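Local structure of acyl-coenzyme A thioesterase PaaI (Escherichia coli, 2FS2) at residues 37-40 with 44-47; 55-60 with 93-98. The protein hydrolyses acyl-coenzyme A thioesters, preferring ring-hydroxylated phenylacetyl-CoA esters, and acts as a homotetramer in the phenylacetate degradation pathway. All blocks are in the same frame, centred on the assembly; numbering follows the deposited sequence.

Contact 1 of 2, residues 37-40 with 44-47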
ATOM      1  N   VAL B  37       7.975  19.471  -8.712  1.00 21.99           N
ATOM      2  CA  VAL B  37       7.920  19.507 -10.130  1.00 22.30           C
ATOM      3  C   VAL B  37       6.499  19.900 -10.418  1.00 23.77           C
ATOM      4  O   VAL B  37       5.621  19.854  -9.554  1.00 23.50           O
ATOM      5  CB  VAL B  37       8.305  18.112 -10.817  1.00 22.55           C
ATOM      6  CG1 VAL B  37       9.820  17.762 -10.594  1.00 20.00           C
ATOM      7  CG2 VAL B  37       7.372  16.913 -10.236  1.00 22.87           C
ATOM      8  N   THR B  38       6.281  20.269 -11.657  1.00 24.47           N
ATOM      9  CA  THR B  38       5.067  20.948 -12.057  1.00 29.14           C
ATOM     10  C   THR B  38       4.621  20.498 -13.461  1.00 28.85           C
ATOM     11  O   THR B  38       5.436  20.095 -14.262  1.00 28.05           O
ATOM     12  CB  THR B  38       5.370  22.441 -11.986  1.00 30.94           C
ATOM     13  OG1 THR B  38       4.147  23.143 -11.724  1.00 40.26           O
ATOM     14  CG2 THR B  38       5.849  22.919 -13.321  1.00 29.57           C
HETATM   15  N   MSE B  39       3.335  20.474 -13.728  1.00 29.16           N
HETATM   16  CA  MSE B  39       2.844  20.029 -15.025  1.00 31.10           C
HETATM   17  C   MSE B  39       1.458  20.604 -15.219  1.00 29.93           C
HETATM   18  O   MSE B  39       0.688  20.689 -14.282  1.00 29.12           O
HETATM   19  CB  MSE B  39       2.743  18.488 -15.015  1.00 32.22           C
HETATM   20  CG  MSE B  39       1.945  17.930 -16.176  1.00 40.43           C
HETATM   21 SE   MSE B  39       1.715  15.970 -15.926  1.00 61.58          SE
HETATM   22  CE  MSE B  39       3.223  15.513 -16.846  1.00 57.03           C
ATOM     23  N   THR B  40       1.122  20.949 -16.435  1.00 30.61           N
ATOM     24  CA  THR B  40      -0.227  21.402 -16.743  1.00 32.30           C
ATOM     25  C   THR B  40      -0.987  20.259 -17.413  1.00 32.79           C
ATOM     26  O   THR B  40      -0.446  19.533 -18.224  1.00 32.81           O
ATOM     27  CB  THR B  40      -0.101  22.685 -17.597  1.00 33.96           C
ATOM     28  OG1 THR B  40       0.551  23.703 -16.766  1.00 33.17           O
ATOM     29  CG2 THR B  40      -1.501  23.291 -18.014  1.00 31.64           C
ATOM     30  N   GLN B  44      -5.283  16.119 -24.261  1.00 54.69           N
ATOM     31  CA  GLN B  44      -4.647  14.854 -24.572  1.00 55.83           C
ATOM     32  C   GLN B  44      -4.549  13.893 -23.367  1.00 56.07           C
ATOM     33  O   GLN B  44      -4.454  12.680 -23.536  1.00 56.92           O
ATOM     34  CB  GLN B  44      -3.227  15.147 -25.090  1.00 56.55           C
ATOM     35  CG  GLN B  44      -3.113  16.184 -26.241  1.00 60.81           C
ATOM     36  CD  GLN B  44      -3.021  17.660 -25.789  1.00 65.28           C
ATOM     37  OE1 GLN B  44      -4.052  18.324 -25.552  1.00 66.59           O
ATOM     38  NE2 GLN B  44      -1.785  18.178 -25.694  1.00 65.56           N
HETATM   39  N   MSE B  45      -4.578  14.382 -22.148  1.00 55.24           N
HETATM   40  CA  MSE B  45      -4.365  13.436 -21.025  1.00 56.20           C
HETATM   41  C   MSE B  45      -5.629  12.927 -20.339  1.00 54.89           C
HETATM   42  O   MSE B  45      -5.541  12.122 -19.393  1.00 54.36           O
HETATM   43  CB  MSE B  45      -3.421  14.008 -19.950  1.00 56.50           C
HETATM   44  CG  MSE B  45      -2.507  15.101 -20.453  1.00 61.21           C
HETATM   45 SE   MSE B  45      -1.238  15.677 -19.080  1.00 75.22          SE
HETATM   46  CE  MSE B  45      -2.230  15.122 -17.528  1.00 67.62           C
ATOM     47  N   LEU B  46      -6.781  13.397 -20.823  1.00 54.52           N
ATOM     48  CA  LEU B  46      -8.106  13.141 -20.217  1.00 54.42           C
ATOM     49  C   LEU B  46      -8.818  11.805 -20.583  1.00 54.05           C
ATOM     50  O   LEU B  46      -8.793  11.355 -21.717  1.00 52.68           O
ATOM     51  CB  LEU B  46      -9.051  14.315 -20.562  1.00 54.51           C
ATOM     52  CG  LEU B  46      -8.665  15.763 -20.252  1.00 57.75           C
ATOM     53  CD1 LEU B  46      -9.820  16.702 -20.776  1.00 59.78           C
ATOM     54  CD2 LEU B  46      -8.392  16.001 -18.746  1.00 54.07           C
ATOM     55  N   ASN B  47      -9.474  11.211 -19.592  1.00 55.34           N
ATOM     56  CA  ASN B  47     -10.385  10.081 -19.751  1.00 56.53           C
ATOM     57  C   ASN B  47     -11.812  10.545 -20.103  1.00 58.40           C
ATOM     58  O   ASN B  47     -12.029  11.729 -20.421  1.00 58.09           O
ATOM     59  CB  ASN B  47     -10.472   9.373 -18.424  1.00 55.56           C
ATOM     60  CG  ASN B  47     -11.039  10.279 -17.340  1.00 57.19           C
ATOM     61  OD1 ASN B  47     -11.883  11.183 -17.597  1.00 55.05           O
ATOM     62  ND2 ASN B  47     -10.558  10.077 -16.124  1.00 60.36           N
TER

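Contact 2 of 2, residues 55-60 with 93-98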
ATOM      1  N   GLY B  55      -2.320   7.157 -15.089  1.00 34.18           N
ATOM      2  CA  GLY B  55      -0.959   6.969 -15.497  1.00 35.30           C
ATOM      3  C   GLY B  55      -0.189   8.250 -15.644  1.00 34.68           C
ATOM      4  O   GLY B  55       1.013   8.225 -15.410  1.00 34.61           O
ATOM      5  N   GLN B  56      -0.868   9.343 -16.012  1.00 33.45           N
ATOM      6  CA  GLN B  56      -0.203  10.660 -16.128  1.00 33.36           C
ATOM      7  C   GLN B  56       0.044  11.232 -14.745  1.00 30.66           C
ATOM      8  O   GLN B  56       1.053  11.879 -14.534  1.00 29.87           O
ATOM      9  CB  GLN B  56      -1.045  11.676 -16.942  1.00 35.05           C
ATOM     10  CG  GLN B  56      -0.829  11.667 -18.518  1.00 38.96           C
ATOM     11  CD  GLN B  56      -1.806  10.693 -19.296  1.00 45.17           C
ATOM     12  OE1 GLN B  56      -2.308   9.718 -18.712  1.00 46.30           O
ATOM     13  NE2 GLN B  56      -2.030  10.955 -20.621  1.00 47.05           N
ATOM     14  N   LEU B  57      -0.939  11.067 -13.855  1.00 28.29           N
ATOM     15  CA  LEU B  57      -0.790  11.444 -12.487  1.00 27.86           C
ATOM     16  C   LEU B  57       0.278  10.592 -11.841  1.00 27.71           C
ATOM     17  O   LEU B  57       1.164  11.158 -11.229  1.00 27.75           O
ATOM     18  CB  LEU B  57      -2.057  11.191 -11.734  1.00 28.65           C
ATOM     19  CG  LEU B  57      -3.109  12.258 -11.777  1.00 31.10           C
ATOM     20  CD1 LEU B  57      -4.074  12.035 -10.605  1.00 29.14           C
ATOM     21  CD2 LEU B  57      -2.428  13.644 -11.744  1.00 26.55           C
ATOM     22  N   PHE B  58       0.215   9.252 -12.002  1.00 27.01           N
ATOM     23  CA  PHE B  58       1.258   8.377 -11.487  1.00 25.82           C
ATOM     24  C   PHE B  58       2.616   8.878 -12.027  1.00 25.03           C
ATOM     25  O   PHE B  58       3.585   8.949 -11.314  1.00 25.13           O
ATOM     26  CB  PHE B  58       1.019   6.894 -11.873  1.00 24.16           C
ATOM     27  CG  PHE B  58       2.147   5.967 -11.438  1.00 25.10           C
ATOM     28  CD1 PHE B  58       2.131   5.373 -10.221  1.00 29.38           C
ATOM     29  CD2 PHE B  58       3.260   5.770 -12.221  1.00 26.53           C
ATOM     30  CE1 PHE B  58       3.218   4.587  -9.790  1.00 27.76           C
ATOM     31  CE2 PHE B  58       4.339   4.983 -11.798  1.00 28.18           C
ATOM     32  CZ  PHE B  58       4.304   4.390 -10.605  1.00 26.38           C
ATOM     33  N   SER B  59       2.675   9.298 -13.268  1.00 25.66           N
ATOM     34  CA  SER B  59       3.968   9.660 -13.870  1.00 26.65           C
ATOM     35  C   SER B  59       4.534  10.925 -13.315  1.00 27.07           C
ATOM     36  O   SER B  59       5.790  11.045 -13.147  1.00 28.78           O
ATOM     37  CB  SER B  59       3.865   9.846 -15.364  1.00 27.24           C
ATOM     38  OG  SER B  59       3.505   8.610 -15.924  1.00 30.69           O
ATOM     39  N   LEU B  60       3.638  11.838 -12.954  1.00 22.52           N
ATOM     40  CA  LEU B  60       4.068  13.009 -12.337  1.00 21.25           C
ATOM     41  C   LEU B  60       4.635  12.721 -10.947  1.00 20.73           C
ATOM     42  O   LEU B  60       5.604  13.349 -10.525  1.00 17.07           O
ATOM     43  CB  LEU B  60       2.875  13.988 -12.234  1.00 22.16           C
ATOM     44  CG  LEU B  60       3.075  15.303 -11.459  1.00 24.23           C
ATOM     45  CD1 LEU B  60       4.203  16.179 -12.105  1.00 22.25           C
ATOM     46  CD2 LEU B  60       1.753  16.118 -11.467  1.00 23.66           C
ATOM     47  N   ASP B  93      -5.680  22.564 -15.369  1.00 32.60           N
ATOM     48  CA  ASP B  93      -5.289  22.560 -13.952  1.00 31.93           C
ATOM     49  C   ASP B  93      -3.756  22.581 -13.911  1.00 29.14           C
ATOM     50  O   ASP B  93      -3.129  21.880 -14.707  1.00 30.11           O
ATOM     51  CB  ASP B  93      -5.813  21.334 -13.207  1.00 30.35           C
ATOM     52  CG  ASP B  93      -7.227  21.521 -12.651  1.00 40.06           C
ATOM     53  OD1 ASP B  93      -7.928  22.582 -12.954  1.00 44.11           O
ATOM     54  OD2 ASP B  93      -7.740  20.614 -11.889  1.00 44.13           O
ATOM     55  N   THR B  94      -3.139  23.361 -13.030  1.00 26.73           N
ATOM     56  CA  THR B  94      -1.646  23.237 -12.912  1.00 28.01           C
ATOM     57  C   THR B  94      -1.399  22.415 -11.694  1.00 26.08           C
ATOM     58  O   THR B  94      -1.890  22.775 -10.645  1.00 25.24           O
ATOM     59  CB  THR B  94      -0.935  24.594 -12.706  1.00 26.77           C
ATOM     60  OG1 THR B  94      -0.971  25.275 -13.943  1.00 35.58           O
ATOM     61  CG2 THR B  94       0.613  24.448 -12.507  1.00 32.85           C
ATOM     62  N   LEU B  95      -0.558  21.384 -11.821  1.00 24.79           N
ATOM     63  CA  LEU B  95      -0.390  20.360 -10.769  1.00 22.39           C
ATOM     64  C   LEU B  95       1.075  20.388 -10.299  1.00 23.38           C
ATOM     65  O   LEU B  95       1.998  20.406 -11.106  1.00 23.82           O
ATOM     66  CB  LEU B  95      -0.703  18.989 -11.349  1.00 21.29           C
ATOM     67  CG  LEU B  95      -2.121  18.743 -11.823  1.00 24.48           C
ATOM     68  CD1 LEU B  95      -2.354  17.321 -12.283  1.00 22.54           C
ATOM     69  CD2 LEU B  95      -3.095  19.076 -10.713  1.00 20.56           C
ATOM     70  N   THR B  96       1.280  20.433  -9.001  1.00 22.11           N
ATOM     71  CA  THR B  96       2.579  20.508  -8.405  1.00 24.01           C
ATOM     72  C   THR B  96       2.748  19.243  -7.520  1.00 23.08           C
ATOM     73  O   THR B  96       1.900  18.972  -6.666  1.00 23.33           O
ATOM     74  CB  THR B  96       2.656  21.810  -7.583  1.00 24.72           C
ATOM     75  OG1 THR B  96       2.267  22.936  -8.421  1.00 30.79           O
ATOM     76  CG2 THR B  96       4.080  22.183  -7.278  1.00 26.64           C
ATOM     77  N   ALA B  97       3.784  18.476  -7.786  1.00 21.32           N
ATOM     78  CA  ALA B  97       4.141  17.262  -7.008  1.00 20.95           C
ATOM     79  C   ALA B  97       5.390  17.597  -6.189  1.00 19.88           C
ATOM     80  O   ALA B  97       6.407  18.095  -6.766  1.00 20.19           O
ATOM     81  CB  ALA B  97       4.378  16.016  -7.948  1.00 18.11           C
ATOM     82  N   THR B  98       5.291  17.440  -4.872  1.00 16.24           N
ATOM     83  CA  THR B  98       6.374  17.655  -3.978  1.00 17.64           C
ATOM     84  C   THR B  98       6.731  16.330  -3.347  1.00 19.49           C
ATOM     85  O   THR B  98       5.870  15.682  -2.754  1.00 19.18           O
ATOM     86  CB  THR B  98       5.908  18.528  -2.919  1.00 18.44           C
ATOM     87  OG1 THR B  98       5.609  19.842  -3.471  1.00 27.79           O
ATOM     88  CG2 THR B  98       6.982  18.875  -1.880  1.00 14.81           C
TER

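Contact 1 of 2, residues 37-40 with 44-47
T40 and M45 mark the nearest approach of the two backbones, with CA atoms 9.9 Å apart, too far for the main chains to pair. Residues 37-40 finish strand 34-40 of the hot dog fold, whose curved antiparallel sheet wraps around helix 54-70; beyond T40 the chain turns through a short 3-10 segment that includes Q44 and M45 and runs on as the loop that leads into that helix. Each backbone is held by other neighbours: M39 pairs with L95 of the adjoining strand, and M45 with H53 just ahead of the helix. The gap is bridged by two long selenomethionine side chains, M39 and M45, both buried and both with CB directed toward the opposite segment. They meet through their chalcogen atoms, M39 SE lying 4.3 Å from M45 SE, a loose apolar contact. M39 reaches out almost fully extended as far as SE, and its last torsion (chi3 -91°) then swings CE away from M45. The M45 chain is straight in the middle but nearly eclipsed at its end (chi3 -23°), which curls CE over its own CB, on the side facing M39, so that the CE methyl and SE of M45 both lie beside M39 SE. L23 and I25 also pack on M39, while C52 and Q56 touch M45, tying the strand end to the start of helix 54-70. Farther along the loop, N47 OD1 accepts hydrogen bonds from H49 N and S51 N. Besides M39, M45 touches the strand at its terminal carbonyl, where T40 O stands 4.0 Å from M45 SE.

Contact 2 of 2, residues 55-60 with 93-98
L57 and L60 of helix 54-70 pack on L95 and A97 of strand 94-101, one piece of the helix-to-sheet interface at the core of the hot dog fold. The helix and strand segments approach to 9.9 Å between axes and run at 44° to each other. The contact across the gap is wholly apolar and buried. L60, with CG anti to its own amide nitrogen, drives its isobutyl group between the two strand residues: CD2 rests on L95 CB at 3.8 Å, and CG sits 3.8 Å from A97 CB. L57 supplies a single branch, CD2, which meets L95 CD1 at 3.7 Å, the two side chains lying crosswise at about a right angle. I115 of the next strand touches L60, L95 and A97, and V123 packs on L57 and L95. On other sides of the helix, F58 meets the F58 ring of a second subunit, and S59 packs on G55 of that subunit. Helix and strand exchange no hydrogen bond; within the helix, G55 O accepts both S59 N and the S59 hydroxyl; S59 OG gives the shorter bond, 2.6 Å to G55 O, and is tilted 20° from the carbonyl plane.

In the fold
From the N terminus, helices 2-15 and 18-22 and strand 26-31 precede strand 34-40, whose end opens contact 1. Contact 1 closes a small loop of three intervening residues just past that strand, and the chain then enters helix 54-70, where contact 2 begins. Contact 2 spans much more, the rest of the helix and strand 76-85, before closing on strand 94-101. The two are therefore in series and neither nests nor crosses. In space they are adjacent, centres about 7 Å apart, because strands 34-40 and 94-101 are paired antiparallel. Contact 1 ties the end of strand 34-40 to the loop before helix 54-70, and contact 2 ties that helix to strand 94-101.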